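PDB 2DBB: putative HTH-type transcriptional regulator PH0061 from Pyrococcus horikoshii, which probably binds specific DNA sequences through a helix-turn-helix domain and regulates transcription, as a member of the AsnC family. Local coordinates for residues I86-S97 / N106-P114. Residues are numbered along the deposited sequence; the frame is centred on the assembly and turned at random.
Sequences ISEISDIEYVKS and NIIVRLLLP
K96 and S97 both face R110 across an antiparallel strand pair, a classic beta bulge in which R110 O accepts from K96 N at 2.8 Å and, weakly, from S97 N, while R110 N donates to S97 O at 3.0 Å. Just before the bulge, L112 N binds Y94 O at 2.9 Å in an almost straight bond (168° at the hydrogen), and V95 and L111 form a non-hydrogen-bonded pair. On the face carrying V95 and L111, the two branches of V95 divide the work: CG1, anti to the backbone N (chi1 168°), meets V109 CG1, and CG2 meets L111 CD2 at 3.6 Å. That same leucine methyl lies at the edge of the Y94 ring, near its plane. I89 of helix 79-89 reaches V109 tip to tip, CD1 against CG2. On the other face, S97 OG donates to one water, which binds I108 O, and accepts from a second, which takes the NE hydrogen of R110 in the guanidinium plane; NH1 of the same group makes a salt bridge with E99 of the second subunit. The K96 chain crosses L112, CE resting 3.5 Å from L112 CB, and its bend at chi2 (-46°) carries NZ to E93, where it donates a hydrogen bond to E93 O (2.9 Å) and forms a salt bridge with E93 OE1; NZ also pairs with the C-terminal carboxylate of I151 of the second subunit. An alanine at K96 would probably leave that carboxylate and E93 without their shared cation and remove the CE methylene from beside L112 CB. The bulged hairpin 95-102/107-114 continues through V109 and L111 into strand 67-76, helix 117-129 packs on I89 and Y94, and S97 pairs with a strand of the second subunit, extending the sheet across the dimer interface.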
ATOM      1  N   ILE B  86     -15.324  -4.521  10.003  1.00 32.62           N
ATOM      2  CA  ILE B  86     -14.839  -3.842   8.815  1.00 32.05           C
ATOM      3  C   ILE B  86     -15.536  -2.515   8.547  1.00 34.85           C
ATOM      4  O   ILE B  86     -14.885  -1.534   8.184  1.00 33.27           O
ATOM      5  CB  ILE B  86     -14.959  -4.757   7.590  1.00 30.42           C
ATOM      6  CG1 ILE B  86     -14.005  -5.951   7.760  1.00 27.99           C
ATOM      7  CG2 ILE B  86     -14.648  -3.975   6.318  1.00 31.83           C
ATOM      8  CD1 ILE B  86     -14.213  -7.061   6.765  1.00 29.15           C
ATOM      9  N   SER B  87     -16.854  -2.474   8.726  1.00 36.01           N
ATOM     10  CA  SER B  87     -17.587  -1.234   8.493  1.00 40.00           C
ATOM     11  C   SER B  87     -17.285  -0.267   9.632  1.00 39.45           C
ATOM     12  O   SER B  87     -17.318   0.947   9.453  1.00 40.60           O
ATOM     13  CB  SER B  87     -19.096  -1.500   8.412  1.00 40.78           C
ATOM     14  OG  SER B  87     -19.615  -1.931   9.660  1.00 45.49           O
ATOM     15  N   GLU B  88     -16.979  -0.824  10.800  1.00 41.27           N
ATOM     16  CA  GLU B  88     -16.659  -0.037  11.987  1.00 41.63           C
ATOM     17  C   GLU B  88     -15.319   0.691  11.867  1.00 40.84           C
ATOM     18  O   GLU B  88     -15.190   1.835  12.297  1.00 42.59           O
ATOM     19  CB  GLU B  88     -16.624  -0.947  13.220  1.00 45.24           C
ATOM     20  CG  GLU B  88     -17.713  -0.683  14.255  1.00 52.02           C
ATOM     21  CD  GLU B  88     -17.550   0.652  14.967  1.00 55.53           C
ATOM     22  OE1 GLU B  88     -16.518   0.855  15.647  1.00 56.81           O
ATOM     23  OE2 GLU B  88     -18.458   1.502  14.845  1.00 58.75           O
ATOM     24  N   ILE B  89     -14.325   0.034  11.277  1.00 37.86           N
ATOM     25  CA  ILE B  89     -13.000   0.635  11.155  1.00 35.75           C
ATOM     26  C   ILE B  89     -12.645   1.264   9.808  1.00 34.91           C
ATOM     27  O   ILE B  89     -11.716   2.068   9.730  1.00 35.76           O
ATOM     28  CB  ILE B  89     -11.901  -0.399  11.486  1.00 35.26           C
ATOM     29  CG1 ILE B  89     -11.928  -1.529  10.454  1.00 31.35           C
ATOM     30  CG2 ILE B  89     -12.113  -0.949  12.892  1.00 32.45           C
ATOM     31  CD1 ILE B  89     -10.822  -2.549  10.620  1.00 31.32           C
ATOM     32  N   SER B  90     -13.368   0.910   8.753  1.00 33.97           N
ATOM     33  CA  SER B  90     -13.064   1.446   7.430  1.00 33.81           C
ATOM     34  C   SER B  90     -13.124   2.963   7.304  1.00 34.76           C
ATOM     35  O   SER B  90     -12.497   3.530   6.413  1.00 33.73           O
ATOM     36  CB  SER B  90     -13.975   0.811   6.385  1.00 34.56           C
ATOM     37  OG  SER B  90     -13.644  -0.556   6.207  1.00 37.28           O
ATOM     38  N   ASP B  91     -13.867   3.622   8.189  1.00 35.62           N
ATOM     39  CA  ASP B  91     -13.977   5.073   8.137  1.00 36.85           C
ATOM     40  C   ASP B  91     -12.938   5.790   8.988  1.00 36.13           C
ATOM     41  O   ASP B  91     -12.821   7.009   8.912  1.00 36.13           O
ATOM     42  CB  ASP B  91     -15.371   5.533   8.568  1.00 40.28           C
ATOM     43  CG  ASP B  91     -16.461   4.990   7.676  1.00 44.02           C
ATOM     44  OD1 ASP B  91     -16.206   4.815   6.462  1.00 44.19           O
ATOM     45  OD2 ASP B  91     -17.576   4.747   8.189  1.00 47.37           O
ATOM     46  N   ILE B  92     -12.198   5.045   9.804  1.00 32.87           N
ATOM     47  CA  ILE B  92     -11.170   5.661  10.637  1.00 31.11           C
ATOM     48  C   ILE B  92     -10.052   6.151   9.728  1.00 29.49           C
ATOM     49  O   ILE B  92      -9.549   5.404   8.890  1.00 29.41           O
ATOM     50  CB  ILE B  92     -10.608   4.670  11.655  1.00 30.66           C
ATOM     51  CG1 ILE B  92     -11.745   4.143  12.535  1.00 30.51           C
ATOM     52  CG2 ILE B  92      -9.548   5.351  12.501  1.00 31.81           C
ATOM     53  CD1 ILE B  92     -11.317   3.069  13.512  1.00 30.90           C
ATOM     54  N   GLU B  93      -9.671   7.412   9.900  1.00 28.33           N
ATOM     55  CA  GLU B  93      -8.651   8.039   9.070  1.00 27.70           C
ATOM     56  C   GLU B  93      -7.258   7.409   9.114  1.00 25.72           C
ATOM     57  O   GLU B  93      -6.583   7.298   8.076  1.00 22.64           O
ATOM     58  CB  GLU B  93      -8.550   9.531   9.409  1.00 28.46           C
ATOM     59  CG  GLU B  93      -7.776  10.343   8.373  1.00 35.81           C
ATOM     60  CD  GLU B  93      -6.263  10.213   8.506  1.00 38.17           C
ATOM     61  OE1 GLU B  93      -5.553  10.456   7.505  1.00 40.75           O
ATOM     62  OE2 GLU B  93      -5.783   9.886   9.612  1.00 40.79           O
ATOM     63  N   TYR B  94      -6.823   6.992  10.297  1.00 24.34           N
ATOM     64  CA  TYR B  94      -5.495   6.405  10.412  1.00 25.30           C
ATOM     65  C   TYR B  94      -5.437   4.927  10.022  1.00 24.04           C
ATOM     66  O   TYR B  94      -4.379   4.293  10.090  1.00 25.05           O
ATOM     67  CB  TYR B  94      -4.940   6.637  11.821  1.00 23.13           C
ATOM     68  CG  TYR B  94      -5.768   6.047  12.927  1.00 27.62           C
ATOM     69  CD1 TYR B  94      -5.709   4.681  13.213  1.00 25.72           C
ATOM     70  CD2 TYR B  94      -6.603   6.855  13.706  1.00 26.94           C
ATOM     71  CE1 TYR B  94      -6.452   4.132  14.243  1.00 28.17           C
ATOM     72  CE2 TYR B  94      -7.360   6.313  14.746  1.00 28.46           C
ATOM     73  CZ  TYR B  94      -7.277   4.949  15.007  1.00 29.44           C
ATOM     74  OH  TYR B  94      -8.023   4.386  16.020  1.00 29.94           O
ATOM     75  N   VAL B  95      -6.580   4.385   9.612  1.00 23.85           N
ATOM     76  CA  VAL B  95      -6.663   3.004   9.146  1.00 23.31           C
ATOM     77  C   VAL B  95      -6.445   3.137   7.642  1.00 22.73           C
ATOM     78  O   VAL B  95      -7.316   3.642   6.940  1.00 23.39           O
ATOM     79  CB  VAL B  95      -8.069   2.395   9.408  1.00 22.24           C
ATOM     80  CG1 VAL B  95      -8.222   1.090   8.658  1.00 22.17           C
ATOM     81  CG2 VAL B  95      -8.273   2.167  10.901  1.00 18.88           C
ATOM     82  N   LYS B  96      -5.285   2.696   7.157  1.00 23.37           N
ATOM     83  CA  LYS B  96      -4.940   2.810   5.737  1.00 21.67           C
ATOM     84  C   LYS B  96      -5.448   1.706   4.814  1.00 21.66           C
ATOM     85  O   LYS B  96      -5.714   1.947   3.631  1.00 20.66           O
ATOM     86  CB  LYS B  96      -3.420   2.955   5.590  1.00 22.80           C
ATOM     87  CG  LYS B  96      -2.858   4.162   6.349  1.00 26.07           C
ATOM     88  CD  LYS B  96      -3.717   5.394   6.097  1.00 26.20           C
ATOM     89  CE  LYS B  96      -3.213   6.606   6.853  1.00 29.46           C
ATOM     90  NZ  LYS B  96      -4.130   7.765   6.638  1.00 28.29           N
ATOM     91  N   SER B  97      -5.564   0.489   5.329  1.00 21.06           N
ATOM     92  CA  SER B  97      -6.070  -0.597   4.507  1.00 20.69           C
ATOM     93  C   SER B  97      -6.795  -1.624   5.347  1.00 20.60           C
ATOM     94  O   SER B  97      -6.498  -1.810   6.529  1.00 19.02           O
ATOM     95  CB  SER B  97      -4.947  -1.278   3.709  1.00 20.91           C
ATOM     96  OG  SER B  97      -4.125  -2.091   4.519  1.00 24.00           O
ATOM     97  N   ASN B 106      -8.655 -13.672   9.257  1.00 23.07           N
ATOM     98  CA  ASN B 106      -9.570 -13.302   8.186  1.00 19.75           C
ATOM     99  C   ASN B 106      -9.643 -11.802   7.919  1.00 19.99           C
ATOM    100  O   ASN B 106     -10.186 -11.377   6.903  1.00 20.56           O
ATOM    101  CB  ASN B 106     -10.962 -13.893   8.448  1.00 24.70           C
ATOM    102  CG  ASN B 106     -11.540 -13.483   9.787  1.00 25.50           C
ATOM    103  OD1 ASN B 106     -10.976 -13.772  10.838  1.00 29.33           O
ATOM    104  ND2 ASN B 106     -12.679 -12.810   9.753  1.00 29.36           N
ATOM    105  N   ILE B 107      -9.083 -10.995   8.813  1.00 20.36           N
ATOM    106  CA  ILE B 107      -9.077  -9.552   8.614  1.00 22.10           C
ATOM    107  C   ILE B 107      -7.662  -9.032   8.851  1.00 22.05           C
ATOM    108  O   ILE B 107      -7.039  -9.323   9.876  1.00 22.11           O
ATOM    109  CB  ILE B 107     -10.064  -8.830   9.571  1.00 22.27           C
ATOM    110  CG1 ILE B 107     -11.481  -9.370   9.355  1.00 23.88           C
ATOM    111  CG2 ILE B 107     -10.066  -7.328   9.286  1.00 23.85           C
ATOM    112  CD1 ILE B 107     -12.501  -8.888  10.373  1.00 23.56           C
ATOM    113  N   ILE B 108      -7.159  -8.284   7.878  1.00 21.49           N
ATOM    114  CA  ILE B 108      -5.822  -7.709   7.934  1.00 21.28           C
ATOM    115  C   ILE B 108      -5.960  -6.204   7.811  1.00 20.79           C
ATOM    116  O   ILE B 108      -6.513  -5.712   6.831  1.00 20.16           O
ATOM    117  CB  ILE B 108      -4.935  -8.204   6.768  1.00 22.48           C
ATOM    118  CG1 ILE B 108      -4.893  -9.735   6.756  1.00 24.24           C
ATOM    119  CG2 ILE B 108      -3.516  -7.643   6.923  1.00 22.39           C
ATOM    120  CD1 ILE B 108      -4.360 -10.326   8.022  1.00 26.05           C
ATOM    121  N   VAL B 109      -5.434  -5.484   8.798  1.00 20.65           N
ATOM    122  CA  VAL B 109      -5.531  -4.034   8.827  1.00 20.79           C
ATOM    123  C   VAL B 109      -4.185  -3.333   8.962  1.00 20.13           C
ATOM    124  O   VAL B 109      -3.324  -3.767   9.713  1.00 22.10           O
ATOM    125  CB  VAL B 109      -6.403  -3.576  10.016  1.00 19.63           C
ATOM    126  CG1 VAL B 109      -6.540  -2.046  10.014  1.00 20.71           C
ATOM    127  CG2 VAL B 109      -7.765  -4.247   9.945  1.00 20.83           C
ATOM    128  N   ARG B 110      -4.006  -2.248   8.223  1.00 19.18           N
ATOM    129  CA  ARG B 110      -2.778  -1.480   8.337  1.00 21.52           C
ATOM    130  C   ARG B 110      -3.148  -0.137   8.950  1.00 21.53           C
ATOM    131  O   ARG B 110      -4.098   0.509   8.508  1.00 22.47           O
ATOM    132  CB  ARG B 110      -2.112  -1.243   6.977  1.00 19.48           C
ATOM    133  CG  ARG B 110      -0.889  -0.325   7.082  1.00 21.73           C
ATOM    134  CD  ARG B 110      -0.286   0.008   5.716  1.00 24.70           C
ATOM    135  NE  ARG B 110       0.295  -1.157   5.057  1.00 24.77           N
ATOM    136  CZ  ARG B 110       1.451  -1.722   5.400  1.00 30.13           C
ATOM    137  NH1 ARG B 110       2.170  -1.229   6.403  1.00 31.35           N
ATOM    138  NH2 ARG B 110       1.892  -2.787   4.740  1.00 30.43           N
ATOM    139  N   LEU B 111      -2.389   0.270   9.965  1.00 20.80           N
ATOM    140  CA  LEU B 111      -2.590   1.538  10.650  1.00 20.82           C
ATOM    141  C   LEU B 111      -1.359   2.426  10.490  1.00 22.85           C
ATOM    142  O   LEU B 111      -0.225   1.935  10.476  1.00 21.64           O
ATOM    143  CB  LEU B 111      -2.784   1.318  12.153  1.00 20.65           C
ATOM    144  CG  LEU B 111      -3.806   0.319  12.680  1.00 21.94           C
ATOM    145  CD1 LEU B 111      -3.694   0.258  14.202  1.00 20.49           C
ATOM    146  CD2 LEU B 111      -5.208   0.730  12.245  1.00 21.30           C
ATOM    147  N   LEU B 112      -1.589   3.731  10.366  1.00 23.14           N
ATOM    148  CA  LEU B 112      -0.499   4.699  10.300  1.00 23.88           C
ATOM    149  C   LEU B 112      -0.539   5.322  11.687  1.00 25.45           C
ATOM    150  O   LEU B 112      -1.540   5.936  12.060  1.00 26.40           O
ATOM    151  CB  LEU B 112      -0.756   5.781   9.246  1.00 23.75           C
ATOM    152  CG  LEU B 112       0.368   6.827   9.137  1.00 23.92           C
ATOM    153  CD1 LEU B 112       1.615   6.159   8.586  1.00 22.87           C
ATOM    154  CD2 LEU B 112      -0.057   7.980   8.231  1.00 24.07           C
ATOM    155  N   LEU B 113       0.531   5.147  12.458  1.00 25.66           N
ATOM    156  CA  LEU B 113       0.587   5.671  13.820  1.00 25.71           C
ATOM    157  C   LEU B 113       1.711   6.675  14.010  1.00 27.69           C
ATOM    158  O   LEU B 113       2.634   6.755  13.192  1.00 27.46           O
ATOM    159  CB  LEU B 113       0.806   4.526  14.818  1.00 25.29           C
ATOM    160  CG  LEU B 113      -0.080   3.287  14.725  1.00 22.70           C
ATOM    161  CD1 LEU B 113       0.500   2.195  15.601  1.00 25.47           C
ATOM    162  CD2 LEU B 113      -1.501   3.622  15.131  1.00 22.16           C
ATOM    163  N   PRO B 114       1.649   7.458  15.099  1.00 29.23           N
ATOM    164  CA  PRO B 114       2.688   8.447  15.383  1.00 31.40           C
ATOM    165  C   PRO B 114       3.923   7.645  15.770  1.00 34.91           C
ATOM    166  O   PRO B 114       3.805   6.601  16.414  1.00 36.01           O
ATOM    167  CB  PRO B 114       2.121   9.219  16.572  1.00 33.51           C
ATOM    168  CG  PRO B 114       0.641   9.050  16.422  1.00 31.26           C
ATOM    169  CD  PRO B 114       0.513   7.616  16.023  1.00 30.47           C
TER
HETATM  170  O   HOH W   1      -4.751  -4.477   4.937  1.00 20.88           O
HETATM  171  O   HOH W   2      -1.728  -2.184   3.290  1.00 26.55           O